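Local coordinates for cell wall binding protein cwp8 (Peptoclostridium difficile, PDB 5J6Q) that probably attaches to the bacterial cell wall through its CWB2 domains, as a surface protein associated with the S-layer, at residues A[68-73]-A[179-184]; A[4-9]-A[185-190]; A[243-248]-A[255-260]. All coordinates share one frame; numbering follows the deposited sequence.

Contact 1: residues A[68-73]-A[179-184]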
loop_
_atom_site.group_PDB
_atom_site.type_symbol
_atom_site.label_atom_id
_atom_site.label_comp_id
_atom_site.label_asym_id
_atom_site.label_seq_id
_atom_site.Cartn_x
_atom_site.Cartn_y
_atom_site.Cartn_z
ATOM N N SER A 68 -12.926 6.312 20.844
ATOM C CA SER A 68 -13.500 4.994 20.722
ATOM C C SER A 68 -14.047 4.551 22.095
ATOM O O SER A 68 -13.756 5.203 23.122
ATOM C CB SER A 68 -12.428 4.045 20.171
ATOM O OG SER A 68 -11.517 3.565 21.148
ATOM N N LEU A 69 -14.855 3.444 22.128
ATOM C CA LEU A 69 -15.341 2.925 23.401
ATOM C C LEU A 69 -15.450 1.425 23.191
ATOM O O LEU A 69 -15.504 0.980 22.021
ATOM C CB LEU A 69 -16.726 3.529 23.806
ATOM C CG LEU A 69 -17.841 3.407 22.710
ATOM C CD1 LEU A 69 -18.342 1.968 22.527
ATOM C CD2 LEU A 69 -19.094 4.327 23.116
ATOM N N LYS A 70 -15.492 0.648 24.235
ATOM C CA LYS A 70 -15.643 -0.793 23.982
ATOM C C LYS A 70 -16.947 -1.310 24.574
ATOM O O LYS A 70 -17.325 -0.850 25.620
ATOM C CB LYS A 70 -14.519 -1.635 24.674
ATOM C CG LYS A 70 -13.052 -1.285 24.313
ATOM C CD LYS A 70 -12.077 -1.753 25.464
ATOM C CE LYS A 70 -10.615 -1.362 25.249
ATOM N NZ LYS A 70 -9.778 -1.602 26.484
ATOM N N VAL A 71 -17.598 -2.268 23.899
ATOM C CA VAL A 71 -18.763 -2.955 24.414
ATOM C C VAL A 71 -18.396 -4.342 24.792
ATOM O O VAL A 71 -17.934 -5.092 23.953
ATOM C CB VAL A 71 -19.889 -3.031 23.404
ATOM C CG1 VAL A 71 -21.109 -3.687 24.070
ATOM C CG2 VAL A 71 -20.232 -1.661 22.874
ATOM N N THR A 72 -18.586 -4.719 26.036
ATOM C CA THR A 72 -18.268 -6.068 26.362
ATOM C C THR A 72 -19.613 -6.775 26.621
ATOM O O THR A 72 -20.550 -6.218 27.248
ATOM C CB THR A 72 -17.299 -6.181 27.607
ATOM O OG1 THR A 72 -17.979 -5.688 28.749
ATOM C CG2 THR A 72 -15.948 -5.450 27.374
ATOM N N ILE A 73 -19.708 -7.998 26.065
ATOM C CA ILE A 73 -20.854 -8.866 26.184
ATOM C C ILE A 73 -20.314 -10.136 26.755
ATOM O O ILE A 73 -19.333 -10.686 26.236
ATOM C CB ILE A 73 -21.567 -9.212 24.804
ATOM C CG1 ILE A 73 -21.996 -7.990 24.095
ATOM C CG2 ILE A 73 -22.750 -10.186 25.069
ATOM C CD1 ILE A 73 -20.943 -7.541 23.081
ATOM N N THR A 179 -15.452 -8.470 22.903
ATOM C CA THR A 179 -15.348 -7.037 22.913
ATOM C C THR A 179 -15.473 -6.488 21.577
ATOM O O THR A 179 -14.820 -6.962 20.623
ATOM C CB THR A 179 -13.986 -6.596 23.478
ATOM O OG1 THR A 179 -13.947 -7.027 24.823
ATOM C CG2 THR A 179 -13.796 -5.057 23.403
ATOM N N VAL A 180 -16.293 -5.468 21.484
ATOM C CA VAL A 180 -16.458 -4.854 20.223
ATOM C C VAL A 180 -16.023 -3.439 20.449
ATOM O O VAL A 180 -16.531 -2.732 21.351
ATOM C CB VAL A 180 -17.948 -4.928 19.770
ATOM C CG1 VAL A 180 -18.121 -4.248 18.418
ATOM C CG2 VAL A 180 -18.434 -6.389 19.744
ATOM N N THR A 181 -15.146 -2.985 19.639
ATOM C CA THR A 181 -14.657 -1.630 19.836
ATOM C C THR A 181 -15.338 -0.847 18.865
ATOM O O THR A 181 -15.455 -1.327 17.734
ATOM C CB THR A 181 -13.121 -1.625 19.639
ATOM O OG1 THR A 181 -12.588 -2.572 20.599
ATOM C CG2 THR A 181 -12.527 -0.243 19.791
ATOM N N VAL A 182 -15.839 0.339 19.256
ATOM C CA VAL A 182 -16.558 1.182 18.311
ATOM C C VAL A 182 -15.779 2.439 18.175
ATOM O O VAL A 182 -15.478 3.052 19.212
ATOM C CB VAL A 182 -18.040 1.500 18.760
ATOM C CG1 VAL A 182 -18.634 2.520 17.822
ATOM C CG2 VAL A 182 -18.902 0.223 18.726
ATOM N N LYS A 183 -15.461 2.847 16.899
ATOM C CA LYS A 183 -14.619 4.017 16.668
ATOM C C LYS A 183 -15.222 5.023 15.766
ATOM O O LYS A 183 -15.767 4.655 14.718
ATOM C CB LYS A 183 -13.267 3.635 15.967
ATOM C CG LYS A 183 -12.508 2.468 16.523
ATOM C CD LYS A 183 -11.096 2.416 15.830
ATOM C CE LYS A 183 -10.202 1.299 16.334
ATOM N NZ LYS A 183 -8.999 1.074 15.441
ATOM N N ASN A 184 -15.142 6.301 16.126
ATOM C CA ASN A 184 -15.620 7.261 15.157
ATOM C C ASN A 184 -14.380 7.536 14.221
ATOM O O ASN A 184 -13.532 8.381 14.487
ATOM C CB ASN A 184 -16.120 8.474 15.832
ATOM C CG ASN A 184 -16.478 9.590 14.902
ATOM O OD1 ASN A 184 -16.228 9.522 13.698
ATOM N ND2 ASN A 184 -17.061 10.691 15.395
#

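Contact 2: residues A[4-9]-A[185-190]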
loop_
_atom_site.group_PDB
_atom_site.type_symbol
_atom_site.label_atom_id
_atom_site.label_comp_id
_atom_site.label_asym_id
_atom_site.label_seq_id
_atom_site.Cartn_x
_atom_site.Cartn_y
_atom_site.Cartn_z
ATOM N N ASN A 4 -14.327 -10.888 18.615
ATOM C CA ASN A 4 -13.907 -9.552 19.031
ATOM C C ASN A 4 -13.416 -8.727 17.842
ATOM O O ASN A 4 -12.349 -9.004 17.298
ATOM C CB ASN A 4 -12.793 -9.668 20.058
ATOM C CG ASN A 4 -13.133 -10.589 21.198
ATOM O OD1 ASN A 4 -13.101 -10.161 22.353
ATOM N ND2 ASN A 4 -13.576 -11.827 20.961
ATOM N N TYR A 5 -14.188 -7.713 17.441
ATOM C CA TYR A 5 -13.818 -6.883 16.300
ATOM C C TYR A 5 -14.062 -5.371 16.527
ATOM O O TYR A 5 -14.419 -4.956 17.642
ATOM C CB TYR A 5 -14.628 -7.338 15.085
ATOM C CG TYR A 5 -16.112 -7.300 15.385
ATOM C CD1 TYR A 5 -16.877 -6.203 15.037
ATOM C CD2 TYR A 5 -16.737 -8.356 16.023
ATOM C CE1 TYR A 5 -18.237 -6.149 15.318
ATOM C CE2 TYR A 5 -18.098 -8.320 16.314
ATOM C CZ TYR A 5 -18.838 -7.215 15.957
ATOM O OH TYR A 5 -20.180 -7.158 16.244
ATOM N N THR A 6 -13.929 -4.579 15.441
ATOM C CA THR A 6 -14.065 -3.164 15.486
ATOM C C THR A 6 -14.941 -2.677 14.388
ATOM O O THR A 6 -14.836 -3.115 13.252
ATOM C CB THR A 6 -12.628 -2.592 15.469
ATOM O OG1 THR A 6 -11.916 -3.232 16.539
ATOM C CG2 THR A 6 -12.587 -1.121 15.635
ATOM N N VAL A 7 -15.836 -1.772 14.709
ATOM C CA VAL A 7 -16.739 -1.221 13.716
ATOM C C VAL A 7 -16.689 0.209 13.842
ATOM O O VAL A 7 -16.353 0.718 14.894
ATOM C CB VAL A 7 -18.241 -1.663 13.910
ATOM C CG1 VAL A 7 -18.413 -3.132 13.540
ATOM C CG2 VAL A 7 -18.677 -1.449 15.368
ATOM N N SER A 8 -17.042 0.896 12.798
ATOM C CA SER A 8 -17.092 2.322 12.924
ATOM C C SER A 8 -18.443 2.712 13.570
ATOM O O SER A 8 -19.414 1.969 13.450
ATOM C CB SER A 8 -16.959 2.986 11.564
ATOM O OG SER A 8 -18.101 2.676 10.776
ATOM N N ALA A 9 -18.475 3.854 14.235
ATOM C CA ALA A 9 -19.672 4.396 14.815
ATOM C C ALA A 9 -20.784 4.413 13.713
ATOM O O ALA A 9 -21.835 3.819 13.896
ATOM C CB ALA A 9 -19.386 5.807 15.335
ATOM N N ALA A 185 -14.312 6.780 13.133
ATOM C CA ALA A 185 -13.201 6.843 12.174
ATOM C C ALA A 185 -13.572 6.047 10.960
ATOM O O ALA A 185 -14.569 5.308 10.992
ATOM C CB ALA A 185 -11.933 6.254 12.790
ATOM N N ASP A 186 -12.774 6.182 9.890
ATOM C CA ASP A 186 -12.990 5.470 8.632
ATOM C C ASP A 186 -12.091 4.277 8.656
ATOM O O ASP A 186 -10.875 4.446 8.784
ATOM C CB ASP A 186 -12.663 6.400 7.452
ATOM C CG ASP A 186 -13.628 7.565 7.395
ATOM O OD1 ASP A 186 -13.178 8.717 7.591
ATOM O OD2 ASP A 186 -14.848 7.323 7.169
ATOM N N LEU A 187 -12.644 3.066 8.518
ATOM C CA LEU A 187 -11.855 1.861 8.621
ATOM C C LEU A 187 -11.882 1.029 7.336
ATOM O O LEU A 187 -12.898 1.031 6.618
ATOM C CB LEU A 187 -12.404 1.012 9.765
ATOM C CG LEU A 187 -12.864 1.791 11.006
ATOM C CD1 LEU A 187 -13.657 0.844 11.937
ATOM C CD2 LEU A 187 -11.631 2.358 11.680
ATOM N N GLN A 188 -10.763 0.313 7.061
ATOM C CA GLN A 188 -10.679 -0.507 5.878
ATOM C C GLN A 188 -9.999 -1.803 6.250
ATOM O O GLN A 188 -9.076 -1.808 7.078
ATOM C CB GLN A 188 -9.825 0.188 4.789
ATOM C CG GLN A 188 -10.345 1.505 4.282
ATOM C CD GLN A 188 -9.608 1.886 3.013
ATOM O OE1 GLN A 188 -9.528 1.106 2.068
ATOM N NE2 GLN A 188 -9.033 3.072 2.981
ATOM N N ASP A 189 -10.437 -2.875 5.656
ATOM C CA ASP A 189 -9.827 -4.185 5.854
ATOM C C ASP A 189 -9.375 -4.686 4.471
ATOM O O ASP A 189 -10.225 -5.137 3.698
ATOM C CB ASP A 189 -10.866 -5.146 6.431
ATOM C CG ASP A 189 -10.349 -5.873 7.616
ATOM O OD1 ASP A 189 -11.048 -5.897 8.624
ATOM O OD2 ASP A 189 -9.224 -6.427 7.529
ATOM N N ILE A 190 -8.078 -4.625 4.143
ATOM C CA ILE A 190 -7.650 -5.016 2.787
ATOM C C ILE A 190 -6.427 -5.940 2.761
ATOM O O ILE A 190 -5.676 -6.023 3.738
ATOM C CB ILE A 190 -7.303 -3.711 2.013
ATOM C CG1 ILE A 190 -6.186 -2.969 2.805
ATOM C CG2 ILE A 190 -8.544 -2.834 1.839
ATOM C CD1 ILE A 190 -5.694 -1.670 2.146
#

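Contact 3: residues A[243-248]-A[255-260]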
loop_
_atom_site.group_PDB
_atom_site.type_symbol
_atom_site.label_atom_id
_atom_site.label_comp_id
_atom_site.label_asym_id
_atom_site.label_seq_id
_atom_site.Cartn_x
_atom_site.Cartn_y
_atom_site.Cartn_z
ATOM N N SER A 243 -0.034 -9.175 9.884
ATOM C CA SER A 243 -0.950 -8.075 9.835
ATOM C C SER A 243 -0.484 -6.883 10.586
ATOM O O SER A 243 0.442 -6.942 11.409
ATOM C CB SER A 243 -2.321 -8.504 10.383
ATOM O OG SER A 243 -2.371 -8.563 11.808
ATOM N N PHE A 244 -1.132 -5.783 10.279
ATOM C CA PHE A 244 -0.884 -4.563 10.983
ATOM C C PHE A 244 -1.867 -3.573 10.557
ATOM O O PHE A 244 -2.576 -3.734 9.545
ATOM C CB PHE A 244 0.578 -4.043 10.855
ATOM C CG PHE A 244 1.070 -3.515 9.516
ATOM C CD1 PHE A 244 1.092 -2.162 9.255
ATOM C CD2 PHE A 244 1.562 -4.370 8.565
ATOM C CE1 PHE A 244 1.611 -1.678 8.044
ATOM C CE2 PHE A 244 2.079 -3.885 7.359
ATOM C CZ PHE A 244 2.097 -2.549 7.113
ATOM N N ASP A 245 -1.949 -2.555 11.344
ATOM C CA ASP A 245 -2.872 -1.446 11.178
ATOM C C ASP A 245 -2.062 -0.211 10.869
ATOM O O ASP A 245 -1.001 0.029 11.489
ATOM C CB ASP A 245 -3.712 -1.172 12.480
ATOM C CG ASP A 245 -5.038 -1.955 12.630
ATOM O OD1 ASP A 245 -5.241 -2.984 11.892
ATOM O OD2 ASP A 245 -5.866 -1.561 13.492
ATOM N N ILE A 246 -2.584 0.572 9.932
ATOM C CA ILE A 246 -2.013 1.814 9.463
ATOM C C ILE A 246 -2.998 2.858 9.852
ATOM O O ILE A 246 -4.140 2.724 9.430
ATOM C CB ILE A 246 -1.869 1.779 7.879
ATOM C CG1 ILE A 246 -1.004 0.654 7.421
ATOM C CG2 ILE A 246 -1.362 3.097 7.376
ATOM C CD1 ILE A 246 -1.192 0.312 5.920
ATOM N N VAL A 247 -2.592 3.923 10.562
ATOM C CA VAL A 247 -3.499 4.959 10.990
ATOM C C VAL A 247 -3.075 6.316 10.472
ATOM O O VAL A 247 -1.944 6.732 10.706
ATOM C CB VAL A 247 -3.495 4.944 12.570
ATOM C CG1 VAL A 247 -4.474 5.974 13.123
ATOM C CG2 VAL A 247 -3.825 3.546 13.084
ATOM N N LEU A 248 -3.981 7.031 9.798
ATOM C CA LEU A 248 -3.668 8.354 9.280
ATOM C C LEU A 248 -4.470 9.359 10.085
ATOM O O LEU A 248 -5.666 9.180 10.216
ATOM C CB LEU A 248 -4.018 8.512 7.789
ATOM C CG LEU A 248 -3.258 7.599 6.832
ATOM C CD1 LEU A 248 -1.756 7.726 7.124
ATOM C CD2 LEU A 248 -3.737 6.170 6.966
ATOM N N PRO A 255 -9.716 10.587 11.758
ATOM C CA PRO A 255 -8.654 9.673 11.349
ATOM C C PRO A 255 -9.167 8.571 10.449
ATOM O O PRO A 255 -10.378 8.471 10.168
ATOM C CB PRO A 255 -8.083 9.132 12.674
ATOM C CG PRO A 255 -9.218 9.227 13.631
ATOM C CD PRO A 255 -9.979 10.505 13.202
ATOM N N GLU A 256 -8.234 7.731 10.007
ATOM C CA GLU A 256 -8.580 6.621 9.153
ATOM C C GLU A 256 -7.695 5.508 9.541
ATOM O O GLU A 256 -6.510 5.706 9.724
ATOM C CB GLU A 256 -8.423 6.999 7.637
ATOM C CG GLU A 256 -8.257 5.799 6.734
ATOM C CD GLU A 256 -8.074 6.182 5.250
ATOM O OE1 GLU A 256 -7.421 7.214 4.964
ATOM O OE2 GLU A 256 -8.597 5.438 4.379
ATOM N N THR A 257 -8.229 4.322 9.666
ATOM C CA THR A 257 -7.416 3.188 10.027
ATOM C C THR A 257 -7.540 2.111 8.966
ATOM O O THR A 257 -8.661 1.715 8.652
ATOM C CB THR A 257 -7.855 2.681 11.450
ATOM O OG1 THR A 257 -7.450 3.652 12.427
ATOM C CG2 THR A 257 -7.227 1.387 11.782
ATOM N N ILE A 258 -6.400 1.612 8.403
ATOM C CA ILE A 258 -6.426 0.563 7.379
ATOM C C ILE A 258 -5.701 -0.689 7.852
ATOM O O ILE A 258 -4.498 -0.649 8.058
ATOM C CB ILE A 258 -5.741 1.077 6.071
ATOM C CG1 ILE A 258 -6.505 2.278 5.531
ATOM C CG2 ILE A 258 -5.684 -0.076 5.027
ATOM C CD1 ILE A 258 -5.640 3.138 4.571
ATOM N N SER A 259 -6.405 -1.800 7.945
ATOM C CA SER A 259 -5.897 -3.093 8.422
ATOM C C SER A 259 -5.480 -3.929 7.237
ATOM O O SER A 259 -6.324 -4.219 6.352
ATOM C CB SER A 259 -6.996 -3.849 9.197
ATOM O OG SER A 259 -7.704 -2.988 10.086
ATOM N N VAL A 260 -4.217 -4.373 7.218
ATOM C CA VAL A 260 -3.798 -5.174 6.081
ATOM C C VAL A 260 -3.195 -6.485 6.529
ATOM O O VAL A 260 -2.639 -6.596 7.612
ATOM C CB VAL A 260 -2.825 -4.371 5.172
ATOM C CG1 VAL A 260 -3.468 -3.037 4.780
ATOM C CG2 VAL A 260 -1.510 -4.109 5.874
#

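Contact 1: residues A[68-73]-A[179-184]
The flat groups that meet between Leu69 and Val182 are peptide units, with Leu69, Val71, Val180 and Val182 on one side of the sheet they build and the threonines and lysines on the other. Leu69 N approaches Val182 O in its carbonyl plane at 3.0 Å, and Val182 N answers to Leu69 O at 2.9 Å in a nearly straight bond. Val71 and Val180 repeat this exchange, which makes 68-73 and 179-183 antiparallel neighbours in a mixed sheet although more than a hundred residues separate them in sequence. At the non-hydrogen-bonded positions CA-H groups also approach carbonyls; Ser68 CA is 3.2 Å from Val182 O. Helix 53-61 covers the apolar face with Leu56 and Ile60. There Leu69 lies alongside Val182 with CD1 3.8 Å from Val182 CB. The other face carries Ser68, threonines and lysines, with Ser68 and Lys70 exposed. Lys70 slants across Thr179, its CB 3.7 Å from Thr179 CG2, and then runs out extended. That methyl is brought forward by the threonine torsion (chi1 -64°), which sets CG2 anti to the backbone N and leaves OG1 beside it. The same torsion lays OG1 of Thr179 alongside Thr72, 3.6 Å from Thr72 CG2. At the far end of the apolar face, Ile73 CD1 reaches back to 4.3 Å from Val180 CG2.

Contact 2: residues A[4-9]-A[185-190]
Ser8 offers its carbon to Ala185 and Leu187 and spends its hydroxyl elsewhere: OG is hydrogen-bonded to the backbone N of Asp11, just along its own chain. The Ser8 backbone directs CB toward 185-190, where it lies 3.4 Å from Ala185 O and 4.0 Å from Leu187 CD1, while chi1 of 66° places OG between the backbone N and the carbonyl carbon. Leu187 does most of the touching. Its CD1 methyl sits over the flat face of the Val7-Ser8 peptide unit, 3.6 Å from Val7 C and 3.5 Å from Ser8 N, while Thr6 CG2 flanks the same methyl more loosely at 4.3 Å. An extended outer torsion (chi2 168°) helps Leu187 reach that far. The contact joins two sheets at their outermost strands: 5-8 borders one and 186-191 borders the other. The two strands approach to 7.2 Å at an angle of 134°, too wide apart to pair as one sheet. Each has its bonded neighbour on another side, strand 178-183 for 5-8 and strand 256-262 for 186-191. Asp186 points off to a salt bridge with Lys254. With just 152 Å² buried, and methyl and methylene groups laid against peptide surface, the seam rests on van der Waals packing rather than on hydrogen bonds between the two segments.

Contact 3: residues A[243-248]-A[255-260]
Phe244 and Val260 stand side by side, and the valine slides one methyl over the ring: Val260 CG2 is 4.1 Å from the ring centroid of Phe244 and 18° off its normal, a CH-pi contact offset toward the rim. The methyl gets there because the torsion of Val260 (chi1 -54°) places CG2 between the backbone N and the carbonyl carbon. His272 of helix 265-280 meets the same phenylalanine ring edge-to-face. Farther along this face the side chains mesh diagonally as well as in pairs. Ile246 CD1 leans to Val260 CG1 at 4.2 Å, and Leu248 CD2 reaches Ile258 CD1 at 4.3 Å. The two strands are the arms of a beta hairpin, 242-249 and 256-262, in the middle of a four-stranded mixed sheet. Six backbone hydrogen bonds tie them together, among them Ile258 N to Ile246 O at 2.7 Å. On the reverse face Asp245 bends toward Ser259, whose OG donates to Asp245 OD1 at 3.1 Å from well above the carboxylate plane, 49° out of it. The other oxygen, OD2, is hydrogen-bonded to Asn222 ND2, so each oxygen has a polar partner; OD2 also lies 3.7 Å from Thr257 CG2. Thr257 runs beside Val247, its OG1 3.7 Å from Val247 CG2. Glu256, on the phenylalanine side, extends to a salt bridge with Lys211 and a hydrogen bond with Gln188.

Taken in order, the three contacts lead from one sheet into the next. Contact 1 and contact 2 lie about 11 Å apart between centres and both reach the same sheet, through strands 178-183 and 5-8; Lys183 O probably accepts from Ala9 N at 2.9 Å. The chain then turns directly from 178-183 into 186-191, passing to the sheet of contact 3. Contacts 2 and 3 are about 9 Å apart between centres, and Asp186 O probably accepts from Thr257 N at 2.8 Å. Contacts 1 and 3, about 17 Å between centres, barely touch: Lys183 NZ lies 4.1 Å from Thr257 CG2. Contact 2 packs the border strands of the two sheets together beside the chain link at Asn184-Ala185.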